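Local coordinates for Phospholipase/Carboxylesterase (Dyadobacter fermentans, PDB 4H0C), which probably hydrolyses carboxylic esters, perhaps including the palmitoyl thioesters of modified proteins, with an alpha/beta-hydrolase fold, at residues Lys23-Leu28 with Met50-Pro55; Ile102-Phe107 with Arg123-Ile128; Ile12-Pro17 with Asp37-Gln42. All coordinates share one frame; numbering follows the deposited sequence.

In the fold
All three contacts reach one mixed beta sheet of the alpha/beta-hydrolase fold. Contact 1 pairs strands 23-28 and 50-55. Contact 2 follows, strand 102-107 being the other neighbour of strand 23-28; their centres are about 9 Å apart. On the opposite side, about 7 Å from contact 1 between centres, contact 3 sets a helical segment against edge strand 11-15. Contacts 2 and 3 do not touch; their centres are about 15 Å apart. Strand 102-107 leads to a probable GxSxG elbow, with Gly106 its first glycine and Ser108 the likely nucleophile. A sodium ion, at Ile208 and Lys210, lies about 3 Å from the nearest atom of the Tyr103 side chain and about 4 Å from that of Lys23.

Contact 1. Residues Lys23-Leu28 with Met50-Pro55; sequences KAVVML and MAIYAP
Val25 and Ile52 form the apolar centre of this strand pair. Their side chains lie side by side and point the same way, with Val25 CG1 3.6 Å from Ile52 CG1. That methyl of Val25 sits between the backbone N and the carbonyl carbon (chi1 61°), and touches CB of selenomethionine Met50. On its other branch Ile52 meets selenomethionine Met27, SE 3.6 Å from Ile52 CG2. Leu28 CD2 presses on the ring of Pro55, 3.4 Å from its CG, tight for two carbons. The extended chain of Lys23 crosses Met50 at a slant, with Lys23 CD 4.0 Å from Met50 CE. This side chain leads away from strand 50-55 at its end, and its nearest atom lies about 4 Å from a bound sodium ion.

The backbones are bonded as a parallel ladder. Lys23 O accepts from Ala51 N, and Val25 N donates to Ala51 O. Tyr53 N reaches Val25 O at 2.9 Å in a nearly straight bond, 173° at the hydrogen. Met27 N closes the series on Tyr53 O. At the far end a bridging water donates to Met27 O and Pro55 O, each at 2.7 Å.

This is the first beta-alpha-beta unit of the sheet. Strand 102-107 bonds to Ala24, Val26 and Leu28 on the other side of strand 23-28. Helix 77-94 packs on Ala24, Val26 and Tyr53, and helix 35-39 on Met27, Ile52 and Ala54.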
loop_
_atom_site.group_PDB
_atom_site.type_symbol
_atom_site.label_atom_id
_atom_site.label_comp_id
_atom_site.label_asym_id
_atom_site.label_seq_id
_atom_site.Cartn_x
_atom_site.Cartn_y
_atom_site.Cartn_z
ATOM N N LYS A 23 11.623 0.894 13.563
ATOM C CA LYS A 23 10.513 0.578 12.664
ATOM C C LYS A 23 10.815 1.147 11.284
ATOM O O LYS A 23 11.703 2.011 11.135
ATOM C CB LYS A 23 9.199 1.202 13.191
ATOM C CG LYS A 23 8.831 0.841 14.604
ATOM C CD LYS A 23 7.611 1.610 15.078
ATOM C CE LYS A 23 7.047 0.952 16.336
ATOM N NZ LYS A 23 5.922 1.772 16.861
ATOM N N ALA A 24 10.081 0.671 10.279
ATOM C CA ALA A 24 10.223 1.191 8.933
ATOM C C ALA A 24 8.878 1.294 8.303
ATOM O O ALA A 24 7.943 0.601 8.717
ATOM C CB ALA A 24 11.102 0.283 8.091
ATOM N N VAL A 25 8.773 2.155 7.304
ATOM C CA VAL A 25 7.513 2.261 6.557
ATOM C C VAL A 25 7.825 2.323 5.069
ATOM O O VAL A 25 8.735 3.062 4.650
ATOM C CB VAL A 25 6.644 3.473 6.988
ATOM C CG1 VAL A 25 7.362 4.813 6.750
ATOM C CG2 VAL A 25 5.316 3.451 6.224
ATOM N N VAL A 26 7.122 1.496 4.296
ATOM C CA VAL A 26 7.195 1.493 2.849
ATOM C C VAL A 26 6.034 2.350 2.352
ATOM O O VAL A 26 4.881 2.021 2.617
ATOM C CB VAL A 26 7.067 0.049 2.294
ATOM C CG1 VAL A 26 7.080 0.090 0.774
ATOM C CG2 VAL A 26 8.164 -0.837 2.858
HETATM N N MSE A 27 6.340 3.459 1.657
HETATM C CA MSE A 27 5.321 4.411 1.207
HETATM C C MSE A 27 5.219 4.351 -0.313
HETATM O O MSE A 27 6.222 4.470 -1.005
HETATM C CB MSE A 27 5.649 5.833 1.691
HETATM C CG MSE A 27 5.910 5.876 3.197
HETATM SE SE MSE A 27 6.112 7.662 3.830
HETATM C CE MSE A 27 4.267 8.261 3.709
ATOM N N LEU A 28 4.001 4.184 -0.820
ATOM C CA LEU A 28 3.767 3.946 -2.242
ATOM C C LEU A 28 2.887 5.052 -2.807
ATOM O O LEU A 28 1.730 5.210 -2.404
ATOM C CB LEU A 28 3.165 2.541 -2.475
ATOM C CG LEU A 28 4.024 1.365 -1.935
ATOM C CD1 LEU A 28 3.294 0.039 -2.065
ATOM C CD2 LEU A 28 5.363 1.270 -2.658
HETATM N N MSE A 50 10.100 5.918 12.221
HETATM C CA MSE A 50 10.328 5.023 11.080
HETATM C C MSE A 50 11.459 5.469 10.160
HETATM O O MSE A 50 11.634 6.677 9.878
HETATM C CB MSE A 50 9.088 4.872 10.204
HETATM C CG MSE A 50 7.983 3.925 10.756
HETATM SE SE MSE A 50 7.173 4.712 12.331
HETATM C CE MSE A 50 5.574 3.615 12.304
ATOM N N ALA A 51 12.205 4.470 9.687
ATOM C CA ALA A 51 13.017 4.621 8.486
ATOM C C ALA A 51 12.009 4.589 7.341
ATOM O O ALA A 51 11.218 3.659 7.245
ATOM C CB ALA A 51 14.032 3.490 8.368
ATOM N N ILE A 52 12.032 5.601 6.483
ATOM C CA ILE A 52 11.041 5.720 5.395
ATOM C C ILE A 52 11.679 5.311 4.078
ATOM O O ILE A 52 12.731 5.848 3.707
ATOM C CB ILE A 52 10.493 7.163 5.299
ATOM C CG1 ILE A 52 9.758 7.555 6.594
ATOM C CG2 ILE A 52 9.665 7.367 4.027
ATOM C CD1 ILE A 52 9.545 9.054 6.730
ATOM N N TYR A 53 11.075 4.322 3.412
ATOM C CA TYR A 53 11.461 3.919 2.057
ATOM C C TYR A 53 10.308 4.183 1.106
ATOM O O TYR A 53 9.199 3.724 1.353
ATOM C CB TYR A 53 11.723 2.410 2.017
ATOM C CG TYR A 53 13.044 2.001 2.644
ATOM C CD1 TYR A 53 14.057 1.428 1.866
ATOM C CD2 TYR A 53 13.270 2.157 4.010
ATOM C CE1 TYR A 53 15.273 1.049 2.430
ATOM C CE2 TYR A 53 14.492 1.796 4.576
ATOM C CZ TYR A 53 15.486 1.239 3.771
ATOM O OH TYR A 53 16.699 0.866 4.293
ATOM N N ALA A 54 10.567 4.871 -0.003
ATOM C CA ALA A 54 9.533 5.129 -0.995
ATOM C C ALA A 54 10.099 4.793 -2.380
ATOM O O ALA A 54 10.931 5.542 -2.901
ATOM C CB ALA A 54 9.086 6.579 -0.932
ATOM N N PRO A 55 9.680 3.656 -2.969
ATOM C CA PRO A 55 10.186 3.348 -4.306
ATOM C C PRO A 55 9.514 4.244 -5.330
ATOM O O PRO A 55 8.347 4.611 -5.151
ATOM C CB PRO A 55 9.782 1.878 -4.525
ATOM C CG PRO A 55 8.625 1.650 -3.617
ATOM C CD PRO A 55 8.875 2.549 -2.408
HETATM O O HOH W 1 6.477 5.627 -3.475
#

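Contact 2. Residues Ile102-Phe107 with Arg123-Ile128; sequences IYFAGF and RKYGGI
Phe104 turns its edge to the face of Tyr125 in a T-shaped stack. The Phe104 and Tyr125 ring centroids are 5.0 Å apart and the planes stand at 77°. Phe104 CE1 is the leading atom, 3.6 Å from Tyr125 CD1. Arg123 CG lies over the opposite face of Tyr125, so that ring is sandwiched, and its OH is bonded to Asn121 O. Phe104 also lies alongside Ile128, pointing the same way. Gly126 packs just as closely on Tyr103: its CA sits over the ring face, 3.7 Å from the centroid, in a CH-pi contact. A CB on Gly126 would run into Tyr103 CE1; without one, its CA can come this close.

The two strands are the parallel arms of a beta-alpha-beta crossover through helix 109-120, which packs against Phe104 and Ile128. Phe104 N donates to Gly127 O at 3.0 Å. Gly126 N reaches Ile102 O at 2.7 Å, but the bond is bent, 143° at the hydrogen, and the donor stands above the carbonyl plane.

The contact thins out at Arg123 and Lys124. Arg123 is partly exposed and forms a salt bridge with Glu93. Lys124 is exposed, with a long, weak ion pair to Glu100.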
loop_
_atom_site.group_PDB
_atom_site.type_symbol
_atom_site.label_atom_id
_atom_site.label_comp_id
_atom_site.label_asym_id
_atom_site.label_seq_id
_atom_site.Cartn_x
_atom_site.Cartn_y
_atom_site.Cartn_z
ATOM N N ILE A 102 7.553 -3.481 10.249
ATOM C CA ILE A 102 7.486 -2.830 8.937
ATOM C C ILE A 102 6.037 -2.472 8.666
ATOM O O ILE A 102 5.129 -3.326 8.806
ATOM C CB ILE A 102 8.078 -3.685 7.774
ATOM C CG1 ILE A 102 9.569 -3.973 8.003
ATOM C CG2 ILE A 102 7.890 -2.951 6.439
ATOM C CD1 ILE A 102 10.189 -4.993 7.040
ATOM N N TYR A 103 5.829 -1.200 8.336
ATOM C CA TYR A 103 4.511 -0.636 8.035
ATOM C C TYR A 103 4.427 -0.322 6.559
ATOM O O TYR A 103 5.461 -0.176 5.899
ATOM C CB TYR A 103 4.321 0.644 8.846
ATOM C CG TYR A 103 4.277 0.409 10.337
ATOM C CD1 TYR A 103 5.439 0.053 11.055
ATOM C CD2 TYR A 103 3.077 0.505 11.035
ATOM C CE1 TYR A 103 5.394 -0.166 12.429
ATOM C CE2 TYR A 103 3.024 0.292 12.405
ATOM C CZ TYR A 103 4.177 -0.040 13.103
ATOM O OH TYR A 103 4.081 -0.269 14.469
ATOM N N PHE A 104 3.207 -0.250 6.034
ATOM C CA PHE A 104 2.990 0.126 4.630
ATOM C C PHE A 104 1.949 1.230 4.555
ATOM O O PHE A 104 0.955 1.210 5.300
ATOM C CB PHE A 104 2.485 -1.054 3.786
ATOM C CG PHE A 104 3.439 -2.213 3.712
ATOM C CD1 PHE A 104 3.580 -3.092 4.793
ATOM C CD2 PHE A 104 4.193 -2.433 2.571
ATOM C CE1 PHE A 104 4.462 -4.157 4.727
ATOM C CE2 PHE A 104 5.079 -3.518 2.504
ATOM C CZ PHE A 104 5.220 -4.370 3.585
ATOM N N ALA A 105 2.172 2.193 3.655
ATOM C CA ALA A 105 1.208 3.275 3.463
ATOM C C ALA A 105 1.132 3.632 1.994
ATOM O O ALA A 105 2.160 3.846 1.355
ATOM C CB ALA A 105 1.576 4.490 4.306
ATOM N N GLY A 106 -0.070 3.683 1.441
ATOM C CA GLY A 106 -0.227 3.971 0.016
ATOM C C GLY A 106 -1.477 4.792 -0.195
ATOM O O GLY A 106 -2.417 4.698 0.611
ATOM N N PHE A 107 -1.496 5.585 -1.270
ATOM C CA PHE A 107 -2.709 6.300 -1.672
ATOM C C PHE A 107 -3.083 5.877 -3.066
ATOM O O PHE A 107 -2.224 5.844 -3.947
ATOM C CB PHE A 107 -2.502 7.836 -1.656
ATOM C CG PHE A 107 -3.643 8.605 -2.248
ATOM C CD1 PHE A 107 -4.908 8.565 -1.652
ATOM C CD2 PHE A 107 -3.469 9.353 -3.406
ATOM C CE1 PHE A 107 -5.980 9.266 -2.190
ATOM C CE2 PHE A 107 -4.537 10.071 -3.948
ATOM C CZ PHE A 107 -5.794 10.028 -3.344
ATOM N N ARG A 123 1.864 -11.771 6.411
ATOM C CA ARG A 123 2.540 -12.199 7.620
ATOM C C ARG A 123 2.298 -11.123 8.644
ATOM O O ARG A 123 1.557 -10.204 8.379
ATOM C CB ARG A 123 4.032 -12.434 7.399
ATOM C CG ARG A 123 4.735 -11.374 6.594
ATOM C CD ARG A 123 6.132 -11.889 6.341
ATOM N NE ARG A 123 6.929 -11.093 5.436
ATOM C CZ ARG A 123 8.260 -11.038 5.504
ATOM N NH1 ARG A 123 8.911 -11.705 6.464
ATOM N NH2 ARG A 123 8.934 -10.301 4.630
ATOM N N LYS A 124 2.920 -11.229 9.814
ATOM C CA LYS A 124 2.719 -10.203 10.832
ATOM C C LYS A 124 3.526 -8.981 10.423
ATOM O O LYS A 124 4.757 -9.044 10.334
ATOM C CB LYS A 124 3.137 -10.684 12.227
ATOM C CG LYS A 124 2.773 -9.702 13.334
ATOM C CD LYS A 124 3.122 -10.294 14.691
ATOM C CE LYS A 124 2.558 -9.450 15.819
ATOM N NZ LYS A 124 3.212 -9.725 17.124
ATOM N N TYR A 125 2.825 -7.897 10.107
ATOM C CA TYR A 125 3.478 -6.636 9.798
ATOM C C TYR A 125 3.173 -5.644 10.910
ATOM O O TYR A 125 2.284 -5.890 11.738
ATOM C CB TYR A 125 2.950 -6.094 8.465
ATOM C CG TYR A 125 3.401 -6.871 7.228
ATOM C CD1 TYR A 125 4.769 -6.965 6.880
ATOM C CD2 TYR A 125 2.465 -7.504 6.404
ATOM C CE1 TYR A 125 5.167 -7.649 5.734
ATOM C CE2 TYR A 125 2.856 -8.208 5.276
ATOM C CZ TYR A 125 4.191 -8.267 4.936
ATOM O OH TYR A 125 4.536 -8.962 3.811
ATOM N N GLY A 126 3.868 -4.506 10.918
ATOM C CA GLY A 126 3.570 -3.454 11.885
ATOM C C GLY A 126 2.175 -2.880 11.712
ATOM O O GLY A 126 1.447 -2.676 12.683
ATOM N N GLY A 127 1.785 -2.647 10.469
ATOM C CA GLY A 127 0.481 -2.071 10.154
ATOM C C GLY A 127 0.427 -1.746 8.677
ATOM O O GLY A 127 1.475 -1.596 8.030
ATOM N N ILE A 128 -0.781 -1.665 8.128
ATOM C CA ILE A 128 -0.966 -1.430 6.702
ATOM C C ILE A 128 -2.020 -0.352 6.524
ATOM O O ILE A 128 -3.112 -0.455 7.072
ATOM C CB ILE A 128 -1.392 -2.740 5.983
ATOM C CG1 ILE A 128 -0.276 -3.794 6.114
ATOM C CG2 ILE A 128 -1.699 -2.459 4.520
ATOM C CD1 ILE A 128 -0.699 -5.231 5.791
#

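Contact 3. Residues Ile12-Pro17 with Asp37-Gln42; sequences ITSGVP and DIISLQ
Ile12 and Ile39 supply the apolar part of this surface contact. Their side chains meet at a slant through single methyl groups, Ile12 CG2 lying 3.5 Å from Ile39 CD1. The other branch of Ile39 rests on the next inward-facing residue, with its CG2 3.8 Å from Ser14 CB. Ile39 is thus spread over two strand residues, one at each of its branches.

One direct hydrogen bond joins the segments. Gln42 NE2 donates to Ser14 OG at 3.1 Å, with 164° at the hydrogen, and the hydroxyl lies close to the plane of the amide. Ser14 offers this oxygen by holding OG opposite its own backbone N (chi1 -174°).

A water makes the second polar link. It accepts from Gly15 N at 3.0 Å and donates to Gln42 OE1 at 3.1 Å. Both ends of the amide are engaged, which is likely to limit its rotation. A leucine in place of Gln42 would probably leave Ser14 OG without its amide donor and the water on Gly15 N without its second mate.

Strand 11-15 is the antiparallel edge strand of the sheet, bonded to strand 50-55 through Ile12 with Ala54 and Ser14 with Ile52. Ile39 also packs on Ile52 and Ala54, and so against both strands, while Ile38, and Leu41 in the 3-10 turn that follows, touch Met27 of strand 23-28.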
loop_
_atom_site.group_PDB
_atom_site.type_symbol
_atom_site.label_atom_id
_atom_site.label_comp_id
_atom_site.label_asym_id
_atom_site.label_seq_id
_atom_site.Cartn_x
_atom_site.Cartn_y
_atom_site.Cartn_z
ATOM N N ILE A 12 13.882 5.909 -2.743
ATOM C CA ILE A 12 14.196 7.134 -2.011
ATOM C C ILE A 12 13.976 6.890 -0.521
ATOM O O ILE A 12 12.970 6.304 -0.130
ATOM C CB ILE A 12 13.329 8.285 -2.558
ATOM C CG1 ILE A 12 13.823 8.639 -3.961
ATOM C CG2 ILE A 12 13.379 9.512 -1.666
ATOM C CD1 ILE A 12 12.874 9.497 -4.760
ATOM N N THR A 13 14.933 7.296 0.305
ATOM C CA THR A 13 14.816 7.102 1.745
ATOM C C THR A 13 14.741 8.436 2.495
ATOM O O THR A 13 15.273 9.457 2.033
ATOM C CB THR A 13 15.966 6.241 2.309
ATOM O OG1 THR A 13 17.204 6.918 2.085
ATOM C CG2 THR A 13 16.010 4.860 1.630
ATOM N N SER A 14 14.099 8.405 3.658
ATOM C CA SER A 14 13.940 9.551 4.551
ATOM C C SER A 14 13.709 9.039 5.993
ATOM O O SER A 14 13.876 7.844 6.286
ATOM C CB SER A 14 12.752 10.398 4.083
ATOM O OG SER A 14 12.644 11.603 4.836
ATOM N N GLY A 15 13.317 9.938 6.891
ATOM C CA GLY A 15 13.012 9.548 8.276
ATOM C C GLY A 15 14.258 9.148 9.044
ATOM O O GLY A 15 15.332 9.711 8.815
ATOM N N VAL A 16 14.124 8.163 9.934
ATOM C CA VAL A 16 15.232 7.715 10.788
ATOM C C VAL A 16 16.239 6.891 9.985
ATOM O O VAL A 16 15.855 5.958 9.288
ATOM C CB VAL A 16 14.702 6.840 11.952
ATOM C CG1 VAL A 16 15.830 6.464 12.916
ATOM C CG2 VAL A 16 13.534 7.532 12.660
ATOM N N PRO A 17 17.537 7.224 10.085
ATOM C CA PRO A 17 18.599 6.397 9.470
ATOM C C PRO A 17 18.368 4.927 9.802
ATOM O O PRO A 17 18.127 4.575 10.973
ATOM C CB PRO A 17 19.869 6.923 10.141
ATOM C CG PRO A 17 19.550 8.368 10.406
ATOM C CD PRO A 17 18.093 8.422 10.753
ATOM N N ASP A 37 6.992 13.162 -3.306
ATOM C CA ASP A 37 5.625 13.573 -2.972
ATOM C C ASP A 37 5.147 12.800 -1.750
ATOM O O ASP A 37 4.930 13.378 -0.684
ATOM C CB ASP A 37 4.649 13.276 -4.123
ATOM C CG ASP A 37 4.785 14.227 -5.299
ATOM O OD1 ASP A 37 5.244 15.371 -5.102
ATOM O OD2 ASP A 37 4.412 13.822 -6.433
ATOM N N ILE A 38 5.000 11.488 -1.922
ATOM C CA ILE A 38 4.397 10.612 -0.909
ATOM C C ILE A 38 5.119 10.699 0.440
ATOM O O ILE A 38 4.485 10.639 1.490
ATOM C CB ILE A 38 4.210 9.142 -1.409
ATOM C CG1 ILE A 38 3.083 8.413 -0.640
ATOM C CG2 ILE A 38 5.516 8.326 -1.353
ATOM C CD1 ILE A 38 1.691 8.959 -0.846
ATOM N N ILE A 39 6.444 10.870 0.406
ATOM C CA ILE A 39 7.227 11.036 1.642
ATOM C C ILE A 39 6.769 12.256 2.445
ATOM O O ILE A 39 6.794 12.236 3.680
ATOM C CB ILE A 39 8.729 11.092 1.348
ATOM C CG1 ILE A 39 9.200 9.691 0.976
ATOM C CG2 ILE A 39 9.512 11.643 2.535
ATOM C CD1 ILE A 39 10.651 9.614 0.537
ATOM N N SER A 40 6.307 13.296 1.759
ATOM C CA SER A 40 5.895 14.504 2.474
ATOM C C SER A 40 4.700 14.253 3.413
ATOM O O SER A 40 4.373 15.114 4.248
ATOM C CB SER A 40 5.618 15.657 1.521
ATOM O OG SER A 40 4.481 15.380 0.739
ATOM N N LEU A 41 4.047 13.093 3.284
ATOM C CA LEU A 41 2.977 12.735 4.237
ATOM C C LEU A 41 3.523 12.555 5.653
ATOM O O LEU A 41 2.754 12.541 6.609
ATOM C CB LEU A 41 2.188 11.494 3.809
ATOM C CG LEU A 41 1.140 11.689 2.698
ATOM C CD1 LEU A 41 0.671 10.358 2.141
ATOM C CD2 LEU A 41 -0.052 12.543 3.122
ATOM N N GLN A 42 4.843 12.437 5.792
ATOM C CA GLN A 42 5.440 12.339 7.129
ATOM C C GLN A 42 5.225 13.628 7.937
ATOM O O GLN A 42 5.404 13.638 9.148
ATOM C CB GLN A 42 6.925 12.013 7.041
ATOM C CG GLN A 42 7.797 13.178 6.595
ATOM C CD GLN A 42 9.248 12.757 6.549
ATOM O OE1 GLN A 42 9.796 12.312 7.544
ATOM N NE2 GLN A 42 9.873 12.891 5.396
HETATM O O HOH W 2 12.867 12.780 7.650
#